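Putative tagatose-6-phosphate ketose/aldose isomerase (Escherichia coli, PDB 3C3J) belongs to the sugar isomerase (SIS) family and is a putative isomerase with two SIS domains in each chain of a two-chain assembly. Local coordinates at residues I70-L75 with M180-L184; R203-L208 with F340-Y345; K225-G231 with L254-S260; T12-E17 with L351-L355; N4-A9 with R21-R25. All coordinates share one frame; numbering follows the deposited sequence.

Contact 1: I70-L75 with M180-L184; sequences IIAPWL and MASCL
Ile71 drives its forked side chain into the hollow lined by Met180, Cys183 and Leu184. Its CG1 branch stands between the backbone N and the carbonyl carbon (chi1 71°), which sends CD1 forward onto Cys183 CB at 3.8 Å. The CG2 methyl goes the other way: it lies 3.7 Å from Leu184 CD2 and 3.8 Å from Met180 CG, so one beta-branched residue meets three residues of 180-184. Leu184 answers with CD2, which also reaches Trp74 CZ3 at 3.7 Å, the two side chains crossing at about a right angle. Both segments belong to helices of an SIS domain, 63-79 and 174-187. Segments 70-75 and 180-184 run nearly parallel, 12° apart, their axes 10.9 Å from each other at closest, a spacing that branched aliphatic side chains can bridge. Leu58 of strand 55-59 touches both Ile71 and Cys183, placing the pair against the sheet. In Met180, a selenomethionine in the model, CG anti to the backbone N and a nearly extended chi2 (157°) carry SE to 3.7 Å from Ile70 CD1; a long unbranched side chain suits this place beside two beta-branched isoleucines. Beyond it, Phe340 of helix 335-356 covers Met180.

Contact 2: R203-L208 with F340-Y345; sequences RCQAIL and FCFLMY
Ile207 is the main bump of 203-208, and Cys341, Met344 and Tyr345 shape the hollow that takes it. Its CG2 methyl sits against Met344 CB and over one face of the Tyr345 ring, 3.7 Å from the centroid and 24° off the ring normal, a CH-pi contact in which the isoleucine stands at about a right angle to the tyrosine. CD1 fills the other part of the hollow, 3.6 Å from Cys341 CB. One turn earlier Cys204, small enough to come right up to the opposing backbone, pushes SG between Phe340, Cys341 and Met344; SG is 3.6 Å from Cys341 N and 3.7 Å from Met344 CG. The two sulfurs, Cys204 SG and Cys341 SG, stay 4.1 Å apart, so no disulfide joins the helices. Arg203 lends its extended aliphatic stem, CD lying 3.7 Å from Cys341 SG, while its guanidinium turns to Pro328 O through NE and to the Phe333 ring. Segments 203-208 and 340-345 cross at -19°, their axes 9.5 Å apart at closest approach, allowing successive turns to interlock. Trp27 of helix 23-49 packs on both Cys204 and Met344, Phe340 lies against helix 174-187, and Phe342 stacks on Phe281 of strand 276-281.

Contact 3: K225-G231 with L254-S260; sequences KRIVYLG and LAAFYDS
Ile227 binds twice to strand 255-259: its N gives a hydrogen bond to Ala255 O (2.8 Å, 161°), and its O accepts one from Phe257 N, also at 2.8 Å. Tyr229 repeats the pattern, its N reaching Phe257 O at 3.0 Å and its O taking Asp259 N at 3.1 Å. At one end Gly231 N bonds to Asp259 O; at the other Ala255 N bonds to Lys225 O at a less straight 140°, from above the carbonyl plane. This alternating ladder defines a parallel pair, and the strands form a beta-alpha-beta unit with helix 235-249 between them. Where 255-259 stops, the anti lone pair of Asp259 OD1 accepts from Ser260 N at 2.8 Å, while Ser260 OG caps the next helix at Gly263 N.

Side chains then pack face by face. Ile227 CG2 presses on Ala256 CB at a tight 3.5 Å, a close approach that suits the small alanine. On the face with Arg226 and Val228, the Phe257 ring turns an edge to Arg226 CB, with CE2 4.0 Å away, and meets Phe257 of the second subunit. Arg226 NH2 reaches Gly252 O of that subunit.

Since the backbones supply every hydrogen bond between the segments, the register rests on main-chain chemistry, leaving side chains to pack both sheet faces and the subunit boundary.

Contact 4: T12-E17 with L351-L355; sequences TGTWTE and LMQSL
Leu351 opens the contact by spreading its two methyls among three residues of 12-17. With CG swung opposite the backbone N (chi1 172°), CD1 slides past Thr14 and Thr16, 3.7 Å from Thr14 OG1 and 3.9 Å from Thr16 CB, while CD2 rests on Glu17 CB at 3.7 Å. A turn-forming segment rich in threonine can offer leucine carbon surface because many of its polar atoms are engaged within the turn and others by nearby residues. Thr14 is the N-cap of helix 15-21: its OG1 accepts from Glu17 N at 3.1 Å and donates to Thr12 OG1 at 2.7 Å. Thr12 OG1 also accepts from Thr14 N, making an ST turn, and donates to Glu17 OE1 at 2.6 Å. That carboxylate oxygen takes Thr12 N as well, nearly along its C-O axis, so two donors hold the glutamate against the turn. Thr16 OG1 turns to Asp362. Next in sequence, Met352, a selenomethionine, meets Thr12 tip to tip, SE to CG2 at 4.1 Å. Leu355, a turn beyond Leu351 on helix 335-356, crosses Thr12 obliquely, CD1 against CG2, though the closeness of that pair is doubtful, and Pro361 touches both leucines.

Contact 5: N4-A9 with R21-R25; sequences NYTPAA and RHQPR
Arg25 lays its guanidinium across Pro7, whose CD stands 3.2 Å above one face of the flat group, toward its rim. A bend in the arginine (chi3 63°) turns the group back over the proline, and the two side chains cross at about a right angle. This is the N-terminal arm of the chain, without regular structure, folding back over the junction where helix 15-21 gives way to helix 23-49. Proline suits both sides: Pro7 offers a rigid apolar surface with no N-H to satisfy, and Pro24 occupies the first turn of a helix, where the N-H would have no partner within the helix, so its absence costs no intrahelical bond.

Tyr5 packs CB against Arg25 CB at 3.7 Å and sets CD1 3.9 Å from Pro24 CB, with Pro24 O over one face of its ring. Its hydroxyl hydrogen-bonds Asp202 of helix 198-210. At the other end, Arg21 runs extended alongside Pro7 and Ala8; Ala8 CB lies over a face of its guanidinium, and Pro7 CB is 3.9 Å from Arg21 CB. That guanidinium is well occupied, NE pairing with Glu17, NH2 with Gly212 O, and Phe214 making a cation-pi contact.

No direct hydrogen bond joins the segments, so waters do the bridging. One links Asn4 O, Thr6 OG1 and Arg25 NH1, lying at the guanidinium edge in its plane. A second connects Ala8 N with Arg21 NH1. The third donates to Tyr5 O at 2.7 Å and to Arg21 O at 2.9 Å, while accepting from Arg25 N.

How the contacts relate
Contacts 1 and 2 are buried helix pairs held by apolar side chains, and they touch through Phe340. Contact 3, which includes the outermost strand of the second sheet within this chain, relies instead on backbone hydrogen bonds and borders the other subunit. Helix 335-356 serves both contact 2 and contact 4, 340-345 meeting helix 198-210 and 351-355, further along, the N-terminal turn. Contact 4 is largely buried and mixes leucine packing with a threonine-glutamate network. Contact 5 is the most exposed, and water bridges its polar groups. It touches contact 2 through Gln205, and its segments alternate along the chain with those of contact 4.

Contact 1: I70-L75 with M180-L184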
# COMPACT_ATOMS: atom_id res chain seq x y z
N ILE A 70 3.59 -1.16 9.45
CA ILE A 70 3.73 -2.32 10.33
C ILE A 70 2.90 -2.16 11.62
O ILE A 70 2.20 -3.11 12.02
CB ILE A 70 5.19 -2.61 10.65
CG1 ILE A 70 5.97 -2.90 9.36
CG2 ILE A 70 5.34 -3.80 11.61
CD1 ILE A 70 7.47 -2.85 9.51
N ILE A 71 2.94 -0.99 12.25
CA ILE A 71 2.45 -0.86 13.63
C ILE A 71 1.15 -0.09 13.84
O ILE A 71 0.57 -0.22 14.92
CB ILE A 71 3.53 -0.31 14.60
CG1 ILE A 71 3.84 1.18 14.36
CG2 ILE A 71 4.83 -1.15 14.55
CD1 ILE A 71 4.86 1.76 15.38
N ALA A 72 0.71 0.76 12.89
CA ALA A 72 -0.48 1.61 13.12
C ALA A 72 -1.76 0.79 13.41
O ALA A 72 -2.49 1.09 14.37
CB ALA A 72 -0.69 2.58 11.95
N PRO A 73 -2.02 -0.27 12.63
CA PRO A 73 -3.23 -1.04 12.92
C PRO A 73 -3.20 -1.71 14.28
O PRO A 73 -4.17 -1.63 15.01
CB PRO A 73 -3.27 -2.08 11.80
CG PRO A 73 -2.42 -1.47 10.70
CD PRO A 73 -1.34 -0.79 11.43
N TRP A 74 -2.10 -2.37 14.61
CA TRP A 74 -1.94 -2.93 15.95
C TRP A 74 -2.10 -1.88 17.05
O TRP A 74 -2.84 -2.10 18.03
CB TRP A 74 -0.60 -3.65 16.10
CG TRP A 74 -0.48 -4.31 17.43
CD1 TRP A 74 -1.05 -5.49 17.80
CD2 TRP A 74 0.17 -3.78 18.60
NE1 TRP A 74 -0.76 -5.76 19.13
CE2 TRP A 74 -0.02 -4.73 19.64
CE3 TRP A 74 0.89 -2.61 18.87
CZ2 TRP A 74 0.50 -4.55 20.93
CZ3 TRP A 74 1.43 -2.44 20.16
CH2 TRP A 74 1.23 -3.40 21.16
N LEU A 75 -1.46 -0.73 16.88
CA LEU A 75 -1.61 0.35 17.86
C LEU A 75 -3.08 0.80 18.00
O LEU A 75 -3.57 1.05 19.12
CB LEU A 75 -0.71 1.53 17.52
CG LEU A 75 0.76 1.42 17.93
CD1 LEU A 75 1.55 2.62 17.40
CD2 LEU A 75 0.90 1.26 19.44
N MSE A 180 10.94 2.37 15.27
CA MSE A 180 9.77 1.53 15.40
C MSE A 180 9.55 1.02 16.83
O MSE A 180 8.44 1.09 17.36
CB MSE A 180 9.83 0.35 14.43
CG MSE A 180 8.57 -0.48 14.46
SE MSE A 180 8.33 -1.49 12.81
CE MSE A 180 10.04 -2.52 12.79
N ALA A 181 10.61 0.49 17.42
CA ALA A 181 10.58 0.00 18.81
C ALA A 181 10.24 1.13 19.77
O ALA A 181 9.47 0.95 20.72
CB ALA A 181 11.92 -0.62 19.19
N SER A 182 10.81 2.32 19.52
CA SER A 182 10.52 3.49 20.36
C SER A 182 9.04 3.89 20.30
O SER A 182 8.42 4.12 21.35
CB SER A 182 11.42 4.67 19.99
OG SER A 182 12.78 4.27 20.04
N CYS A 183 8.48 3.96 19.10
CA CYS A 183 7.07 4.31 18.93
C CYS A 183 6.15 3.32 19.65
O CYS A 183 5.27 3.73 20.37
CB CYS A 183 6.69 4.41 17.45
SG CYS A 183 5.06 5.18 17.21
N LEU A 184 6.41 2.03 19.50
CA LEU A 184 5.66 1.00 20.20
C LEU A 184 5.76 1.22 21.73
O LEU A 184 4.74 1.17 22.43
CB LEU A 184 6.17 -0.38 19.81
CG LEU A 184 5.84 -0.92 18.42
CD1 LEU A 184 6.69 -2.19 18.15
CD2 LEU A 184 4.33 -1.24 18.24

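Contact 2: R203-L208 with F340-Y345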
# COMPACT_ATOMS: atom_id res chain seq x y z
N ARG A 203 16.58 -12.29 20.94
CA ARG A 203 16.30 -13.18 19.85
C ARG A 203 16.94 -12.69 18.57
O ARG A 203 17.50 -13.46 17.84
CB ARG A 203 14.80 -13.34 19.66
CG ARG A 203 14.43 -14.54 18.85
CD ARG A 203 12.94 -14.52 18.61
NE ARG A 203 12.41 -15.84 18.38
CZ ARG A 203 11.12 -16.10 18.26
NH1 ARG A 203 10.24 -15.11 18.32
NH2 ARG A 203 10.71 -17.33 18.08
N CYS A 204 16.89 -11.37 18.33
CA CYS A 204 17.52 -10.81 17.15
C CYS A 204 19.05 -10.92 17.22
O CYS A 204 19.70 -11.17 16.20
CB CYS A 204 17.04 -9.38 16.91
SG CYS A 204 15.30 -9.36 16.37
N GLN A 205 19.61 -10.77 18.42
CA GLN A 205 21.06 -11.02 18.62
C GLN A 205 21.38 -12.48 18.30
O GLN A 205 22.39 -12.76 17.66
CB GLN A 205 21.48 -10.63 20.05
CG GLN A 205 22.98 -10.79 20.40
CD GLN A 205 23.86 -9.72 19.75
OE1 GLN A 205 23.39 -8.87 18.99
NE2 GLN A 205 25.17 -9.76 20.05
N ALA A 206 20.53 -13.41 18.73
CA ALA A 206 20.70 -14.85 18.37
C ALA A 206 20.61 -15.11 16.86
O ALA A 206 21.34 -15.97 16.32
CB ALA A 206 19.70 -15.72 19.13
N ILE A 207 19.72 -14.38 16.17
CA ILE A 207 19.57 -14.52 14.73
C ILE A 207 20.87 -14.08 14.07
O ILE A 207 21.46 -14.82 13.28
CB ILE A 207 18.36 -13.70 14.17
CG1 ILE A 207 17.02 -14.35 14.62
CG2 ILE A 207 18.45 -13.62 12.63
CD1 ILE A 207 15.77 -13.50 14.41
N LEU A 208 21.34 -12.91 14.43
CA LEU A 208 22.58 -12.40 13.84
C LEU A 208 23.75 -13.35 14.11
O LEU A 208 24.53 -13.64 13.23
CB LEU A 208 22.87 -11.01 14.39
CG LEU A 208 21.91 -9.90 13.97
CD1 LEU A 208 22.35 -8.55 14.58
CD2 LEU A 208 21.76 -9.81 12.43
N PHE A 340 10.67 -7.41 13.82
CA PHE A 340 12.11 -7.18 14.09
C PHE A 340 12.97 -8.39 13.68
O PHE A 340 13.99 -8.25 13.00
CB PHE A 340 12.31 -6.82 15.56
CG PHE A 340 11.70 -5.50 15.93
CD1 PHE A 340 12.44 -4.33 15.86
CD2 PHE A 340 10.39 -5.42 16.34
CE1 PHE A 340 11.86 -3.12 16.18
CE2 PHE A 340 9.79 -4.20 16.68
CZ PHE A 340 10.52 -3.05 16.59
N CYS A 341 12.52 -9.57 14.06
CA CYS A 341 13.18 -10.83 13.69
C CYS A 341 13.25 -11.02 12.17
O CYS A 341 14.31 -11.31 11.65
CB CYS A 341 12.44 -12.02 14.29
SG CYS A 341 12.17 -11.92 16.10
N PHE A 342 12.13 -10.84 11.48
CA PHE A 342 12.11 -11.02 10.02
C PHE A 342 13.05 -10.03 9.34
O PHE A 342 13.78 -10.40 8.41
CB PHE A 342 10.70 -10.86 9.46
CG PHE A 342 9.73 -11.91 9.94
CD1 PHE A 342 10.00 -13.27 9.76
CD2 PHE A 342 8.54 -11.55 10.55
CE1 PHE A 342 9.10 -14.24 10.20
CE2 PHE A 342 7.63 -12.51 10.99
CZ PHE A 342 7.91 -13.86 10.81
N LEU A 343 13.05 -8.78 9.80
CA LEU A 343 13.91 -7.76 9.24
C LEU A 343 15.40 -8.10 9.34
O LEU A 343 16.16 -7.75 8.44
CB LEU A 343 13.60 -6.39 9.88
CG LEU A 343 12.32 -5.75 9.32
CD1 LEU A 343 12.00 -4.47 10.08
CD2 LEU A 343 12.35 -5.50 7.78
N MSE A 344 15.82 -8.78 10.40
CA MSE A 344 17.22 -9.23 10.53
C MSE A 344 17.64 -10.05 9.32
O MSE A 344 18.72 -9.81 8.76
CB MSE A 344 17.44 -10.05 11.82
CG MSE A 344 17.11 -9.33 13.12
SE MSE A 344 18.16 -7.64 13.39
CE MSE A 344 16.81 -6.32 12.68
N TYR A 345 16.79 -10.98 8.89
CA TYR A 345 17.07 -11.80 7.71
C TYR A 345 17.05 -10.96 6.43
O TYR A 345 17.97 -11.07 5.64
CB TYR A 345 16.13 -13.00 7.59
CG TYR A 345 16.22 -13.97 8.75
CD1 TYR A 345 17.22 -14.93 8.81
CD2 TYR A 345 15.29 -13.92 9.79
CE1 TYR A 345 17.31 -15.80 9.89
CE2 TYR A 345 15.36 -14.78 10.86
CZ TYR A 345 16.38 -15.72 10.91
OH TYR A 345 16.44 -16.57 11.98

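Contact 3: K225-G231 with L254-S260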
# COMPACT_ATOMS: atom_id res chain seq x y z
N LYS A 225 16.15 -13.72 -10.22
CA LYS A 225 15.93 -12.42 -10.85
C LYS A 225 14.79 -11.63 -10.20
O LYS A 225 14.61 -10.43 -10.46
CB LYS A 225 15.53 -12.63 -12.31
CG LYS A 225 16.58 -13.35 -13.15
CD LYS A 225 17.67 -12.42 -13.59
CE LYS A 225 18.48 -13.04 -14.76
NZ LYS A 225 17.61 -13.40 -15.92
N ARG A 226 13.98 -12.32 -9.41
CA ARG A 226 12.86 -11.68 -8.71
C ARG A 226 12.83 -12.20 -7.30
O ARG A 226 13.08 -13.39 -7.06
CB ARG A 226 11.52 -11.98 -9.38
CG ARG A 226 11.47 -11.54 -10.85
CD ARG A 226 10.14 -11.88 -11.49
NE ARG A 226 10.03 -11.27 -12.82
CZ ARG A 226 8.96 -11.39 -13.62
NH1 ARG A 226 8.96 -10.80 -14.81
NH2 ARG A 226 7.90 -12.08 -13.25
N ILE A 227 12.52 -11.31 -6.37
CA ILE A 227 12.25 -11.69 -5.01
C ILE A 227 10.91 -11.13 -4.59
O ILE A 227 10.57 -9.99 -4.91
CB ILE A 227 13.39 -11.27 -4.04
CG1 ILE A 227 13.08 -11.78 -2.62
CG2 ILE A 227 13.62 -9.79 -4.04
CD1 ILE A 227 14.28 -11.78 -1.71
N VAL A 228 10.13 -11.96 -3.90
CA VAL A 228 8.85 -11.55 -3.36
C VAL A 228 8.83 -11.87 -1.88
O VAL A 228 9.07 -13.02 -1.48
CB VAL A 228 7.64 -12.28 -4.00
CG1 VAL A 228 6.30 -11.62 -3.46
CG2 VAL A 228 7.73 -12.27 -5.50
N TYR A 229 8.54 -10.84 -1.08
CA TYR A 229 8.28 -11.04 0.35
C TYR A 229 6.80 -10.96 0.64
O TYR A 229 6.12 -10.04 0.15
CB TYR A 229 9.02 -9.99 1.19
CG TYR A 229 10.52 -10.15 1.26
CD1 TYR A 229 11.11 -10.97 2.23
CD2 TYR A 229 11.36 -9.42 0.43
CE1 TYR A 229 12.49 -11.10 2.33
CE2 TYR A 229 12.73 -9.53 0.52
CZ TYR A 229 13.30 -10.37 1.48
OH TYR A 229 14.66 -10.46 1.57
N LEU A 230 6.30 -11.89 1.45
CA LEU A 230 4.87 -11.97 1.82
C LEU A 230 4.69 -11.97 3.33
O LEU A 230 5.41 -12.65 4.07
CB LEU A 230 4.22 -13.23 1.22
CG LEU A 230 4.32 -13.48 -0.29
CD1 LEU A 230 3.75 -14.84 -0.71
CD2 LEU A 230 3.62 -12.34 -1.05
N GLY A 231 3.74 -11.16 3.80
CA GLY A 231 3.38 -11.11 5.22
C GLY A 231 1.96 -10.61 5.38
O GLY A 231 1.54 -9.72 4.65
N LEU A 254 18.09 -6.89 -8.76
CA LEU A 254 17.10 -7.89 -8.36
C LEU A 254 15.77 -7.19 -8.20
O LEU A 254 15.62 -6.32 -7.31
CB LEU A 254 17.53 -8.52 -7.04
CG LEU A 254 16.84 -9.77 -6.49
CD1 LEU A 254 16.38 -10.77 -7.59
CD2 LEU A 254 17.80 -10.44 -5.49
N ALA A 255 14.81 -7.51 -9.06
CA ALA A 255 13.46 -6.98 -8.96
C ALA A 255 12.84 -7.50 -7.66
O ALA A 255 12.92 -8.70 -7.37
CB ALA A 255 12.60 -7.41 -10.18
N ALA A 256 12.20 -6.62 -6.90
CA ALA A 256 11.61 -7.02 -5.61
C ALA A 256 10.15 -6.57 -5.49
O ALA A 256 9.78 -5.47 -5.91
CB ALA A 256 12.46 -6.51 -4.42
N PHE A 257 9.34 -7.45 -4.91
CA PHE A 257 7.89 -7.29 -4.79
C PHE A 257 7.48 -7.64 -3.38
O PHE A 257 8.19 -8.34 -2.66
CB PHE A 257 7.16 -8.22 -5.76
CG PHE A 257 7.63 -8.11 -7.17
CD1 PHE A 257 7.05 -7.21 -8.05
CD2 PHE A 257 8.69 -8.90 -7.62
CE1 PHE A 257 7.51 -7.09 -9.36
CE2 PHE A 257 9.16 -8.78 -8.93
CZ PHE A 257 8.56 -7.89 -9.79
N TYR A 258 6.33 -7.13 -2.96
CA TYR A 258 5.74 -7.49 -1.66
C TYR A 258 4.24 -7.66 -1.79
O TYR A 258 3.61 -7.08 -2.68
CB TYR A 258 6.02 -6.39 -0.62
CG TYR A 258 5.48 -5.06 -1.04
CD1 TYR A 258 4.22 -4.61 -0.60
CD2 TYR A 258 6.20 -4.24 -1.90
CE1 TYR A 258 3.71 -3.38 -1.02
CE2 TYR A 258 5.68 -3.00 -2.33
CZ TYR A 258 4.44 -2.58 -1.88
OH TYR A 258 3.93 -1.35 -2.29
N ASP A 259 3.66 -8.38 -0.86
CA ASP A 259 2.21 -8.52 -0.76
C ASP A 259 1.86 -9.24 0.52
O ASP A 259 2.75 -9.61 1.30
CB ASP A 259 1.63 -9.29 -1.95
CG ASP A 259 0.25 -8.74 -2.41
OD1 ASP A 259 -0.64 -8.41 -1.59
OD2 ASP A 259 0.05 -8.70 -3.64
N SER A 260 0.57 -9.41 0.75
CA SER A 260 0.11 -10.31 1.79
C SER A 260 -0.11 -11.68 1.15
O SER A 260 -0.33 -11.76 -0.05
CB SER A 260 -1.19 -9.83 2.41
OG SER A 260 -2.21 -9.88 1.45

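Contact 4: T12-E17 with L351-L355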
# COMPACT_ATOMS: atom_id res chain seq x y z
N THR A 12 32.67 -7.25 6.60
CA THR A 12 32.54 -6.64 5.27
C THR A 12 33.17 -5.26 5.16
O THR A 12 33.32 -4.76 4.05
CB THR A 12 31.08 -6.48 4.81
OG1 THR A 12 30.42 -5.53 5.65
CG2 THR A 12 30.37 -7.82 4.82
N GLY A 13 33.50 -4.64 6.28
CA GLY A 13 34.00 -3.26 6.30
C GLY A 13 32.98 -2.18 5.96
O GLY A 13 33.35 -1.03 5.73
N THR A 14 31.69 -2.53 5.95
CA THR A 14 30.63 -1.62 5.55
C THR A 14 29.95 -1.00 6.77
O THR A 14 29.83 -1.65 7.82
CB THR A 14 29.56 -2.31 4.63
OG1 THR A 14 28.86 -3.35 5.34
CG2 THR A 14 30.22 -2.92 3.36
N TRP A 15 29.52 0.24 6.64
CA TRP A 15 28.69 0.89 7.65
C TRP A 15 27.38 0.13 7.81
O TRP A 15 26.84 0.07 8.91
CB TRP A 15 28.38 2.34 7.27
CG TRP A 15 29.56 3.24 7.27
CD1 TRP A 15 30.09 3.95 6.21
CD2 TRP A 15 30.38 3.55 8.40
NE1 TRP A 15 31.18 4.67 6.63
CE2 TRP A 15 31.38 4.45 7.97
CE3 TRP A 15 30.35 3.16 9.74
CZ2 TRP A 15 32.35 4.95 8.83
CZ3 TRP A 15 31.33 3.68 10.61
CH2 TRP A 15 32.30 4.57 10.14
N THR A 16 26.85 -0.41 6.71
CA THR A 16 25.56 -1.10 6.73
C THR A 16 25.63 -2.32 7.65
O THR A 16 24.74 -2.52 8.47
CB THR A 16 25.05 -1.43 5.29
OG1 THR A 16 25.01 -0.22 4.51
CG2 THR A 16 23.64 -2.03 5.32
N GLU A 17 26.72 -3.09 7.55
CA GLU A 17 26.87 -4.24 8.43
C GLU A 17 26.97 -3.84 9.89
O GLU A 17 26.35 -4.46 10.76
CB GLU A 17 28.07 -5.11 8.06
CG GLU A 17 28.19 -6.30 8.99
CD GLU A 17 29.37 -7.20 8.71
OE1 GLU A 17 30.24 -6.83 7.89
OE2 GLU A 17 29.42 -8.27 9.35
N LEU A 351 22.21 -6.96 2.06
CA LEU A 351 23.60 -6.53 2.17
C LEU A 351 24.53 -7.51 1.41
O LEU A 351 25.39 -7.08 0.64
CB LEU A 351 24.00 -6.42 3.64
CG LEU A 351 25.48 -6.16 3.97
CD1 LEU A 351 25.97 -4.80 3.47
CD2 LEU A 351 25.75 -6.39 5.44
N MSE A 352 24.31 -8.82 1.61
CA MSE A 352 25.16 -9.86 1.01
C MSE A 352 24.89 -10.09 -0.48
O MSE A 352 25.81 -10.41 -1.24
CB MSE A 352 25.07 -11.16 1.80
CG MSE A 352 25.44 -11.02 3.28
SE MSE A 352 27.14 -9.99 3.66
CE MSE A 352 26.91 -8.31 2.73
N GLN A 353 23.65 -9.91 -0.91
CA GLN A 353 23.37 -9.87 -2.34
C GLN A 353 24.14 -8.72 -3.01
O GLN A 353 24.71 -8.89 -4.08
CB GLN A 353 21.87 -9.72 -2.60
CG GLN A 353 21.05 -10.96 -2.24
CD GLN A 353 21.39 -12.16 -3.08
OE1 GLN A 353 21.98 -13.14 -2.60
NE2 GLN A 353 21.05 -12.09 -4.36
N SER A 354 24.13 -7.56 -2.37
CA SER A 354 24.80 -6.36 -2.88
C SER A 354 26.29 -6.62 -3.03
O SER A 354 26.89 -6.36 -4.08
CB SER A 354 24.57 -5.20 -1.92
OG SER A 354 25.17 -3.99 -2.36
N LEU A 355 26.90 -7.13 -1.96
CA LEU A 355 28.33 -7.40 -1.98
C LEU A 355 28.68 -8.49 -2.98
O LEU A 355 29.67 -8.36 -3.71
CB LEU A 355 28.79 -7.79 -0.58
CG LEU A 355 28.87 -6.60 0.37
CD1 LEU A 355 29.14 -7.05 1.78
CD2 LEU A 355 29.93 -5.59 -0.11

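Contact 5: N4-A9 with R21-R25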
# COMPACT_ATOMS: atom_id res chain seq x y z
N ASN A 4 26.71 -5.89 26.92
CA ASN A 4 25.29 -6.20 26.53
C ASN A 4 25.10 -6.08 25.03
O ASN A 4 25.37 -5.00 24.48
CB ASN A 4 24.30 -5.25 27.22
CG ASN A 4 24.57 -3.78 26.90
OD1 ASN A 4 25.61 -3.22 27.31
ND2 ASN A 4 23.63 -3.13 26.19
N TYR A 5 24.67 -7.17 24.36
CA TYR A 5 24.39 -7.12 22.93
C TYR A 5 25.57 -6.61 22.10
O TYR A 5 25.41 -5.88 21.11
CB TYR A 5 23.18 -6.23 22.70
CG TYR A 5 21.98 -6.66 23.49
CD1 TYR A 5 21.32 -7.82 23.17
CD2 TYR A 5 21.49 -5.89 24.54
CE1 TYR A 5 20.19 -8.22 23.87
CE2 TYR A 5 20.38 -6.27 25.25
CZ TYR A 5 19.73 -7.45 24.92
OH TYR A 5 18.62 -7.85 25.63
N THR A 6 26.78 -7.00 22.50
CA THR A 6 27.97 -6.53 21.82
C THR A 6 28.03 -7.12 20.41
O THR A 6 27.91 -8.34 20.22
CB THR A 6 29.25 -6.86 22.62
OG1 THR A 6 29.13 -6.32 23.94
CG2 THR A 6 30.46 -6.28 21.92
N PRO A 7 28.14 -6.25 19.40
CA PRO A 7 28.22 -6.74 18.03
C PRO A 7 29.51 -7.52 17.75
O PRO A 7 30.56 -7.19 18.32
CB PRO A 7 28.22 -5.45 17.20
CG PRO A 7 27.78 -4.37 18.11
CD PRO A 7 28.12 -4.78 19.47
N ALA A 8 29.44 -8.52 16.89
CA ALA A 8 30.63 -9.13 16.32
C ALA A 8 31.29 -8.11 15.39
O ALA A 8 30.71 -7.06 15.08
CB ALA A 8 30.26 -10.40 15.55
N ALA A 9 32.52 -8.38 14.97
CA ALA A 9 33.21 -7.49 14.05
C ALA A 9 32.45 -7.41 12.73
O ALA A 9 31.88 -8.40 12.27
CB ALA A 9 34.64 -8.02 13.79
N ARG A 21 24.33 -4.89 12.85
CA ARG A 21 24.75 -5.63 14.04
C ARG A 21 24.51 -4.89 15.36
O ARG A 21 24.32 -5.54 16.38
CB ARG A 21 26.21 -6.04 13.92
CG ARG A 21 26.46 -7.07 12.86
CD ARG A 21 27.91 -7.50 12.87
NE ARG A 21 28.24 -8.55 11.91
CZ ARG A 21 27.98 -9.85 12.09
NH1 ARG A 21 27.31 -10.26 13.14
NH2 ARG A 21 28.36 -10.74 11.18
N HIS A 22 24.54 -3.55 15.36
CA HIS A 22 24.30 -2.78 16.60
C HIS A 22 22.83 -2.53 16.95
O HIS A 22 22.52 -1.83 17.93
CB HIS A 22 25.17 -1.50 16.67
CG HIS A 22 24.75 -0.36 15.78
ND1 HIS A 22 23.45 -0.06 15.46
CD2 HIS A 22 25.50 0.61 15.20
CE1 HIS A 22 23.41 1.04 14.72
NE2 HIS A 22 24.65 1.46 14.54
N GLN A 23 21.92 -3.14 16.20
CA GLN A 23 20.48 -2.96 16.43
C GLN A 23 19.96 -3.41 17.81
O GLN A 23 19.37 -2.58 18.52
CB GLN A 23 19.70 -3.60 15.31
CG GLN A 23 19.65 -2.70 14.09
CD GLN A 23 18.98 -3.38 12.92
OE1 GLN A 23 19.45 -4.44 12.46
NE2 GLN A 23 17.88 -2.81 12.44
N PRO A 24 20.19 -4.69 18.21
CA PRO A 24 19.69 -5.10 19.53
C PRO A 24 20.14 -4.16 20.67
O PRO A 24 19.32 -3.74 21.50
CB PRO A 24 20.25 -6.54 19.68
CG PRO A 24 20.45 -6.99 18.34
CD PRO A 24 20.85 -5.81 17.53
N ARG A 25 21.39 -3.74 20.64
CA ARG A 25 21.91 -2.85 21.66
C ARG A 25 21.25 -1.48 21.59
O ARG A 25 20.92 -0.90 22.61
CB ARG A 25 23.42 -2.70 21.50
CG ARG A 25 24.09 -1.91 22.59
CD ARG A 25 25.56 -2.06 22.48
NE ARG A 25 26.01 -1.51 21.21
CZ ARG A 25 27.26 -1.56 20.78
NH1 ARG A 25 28.18 -2.16 21.49
NH2 ARG A 25 27.57 -1.01 19.62
O HOH W 1 28.04 -3.50 24.08
O HOH W 2 23.72 -5.03 19.13
O HOH W 3 26.81 -9.37 15.90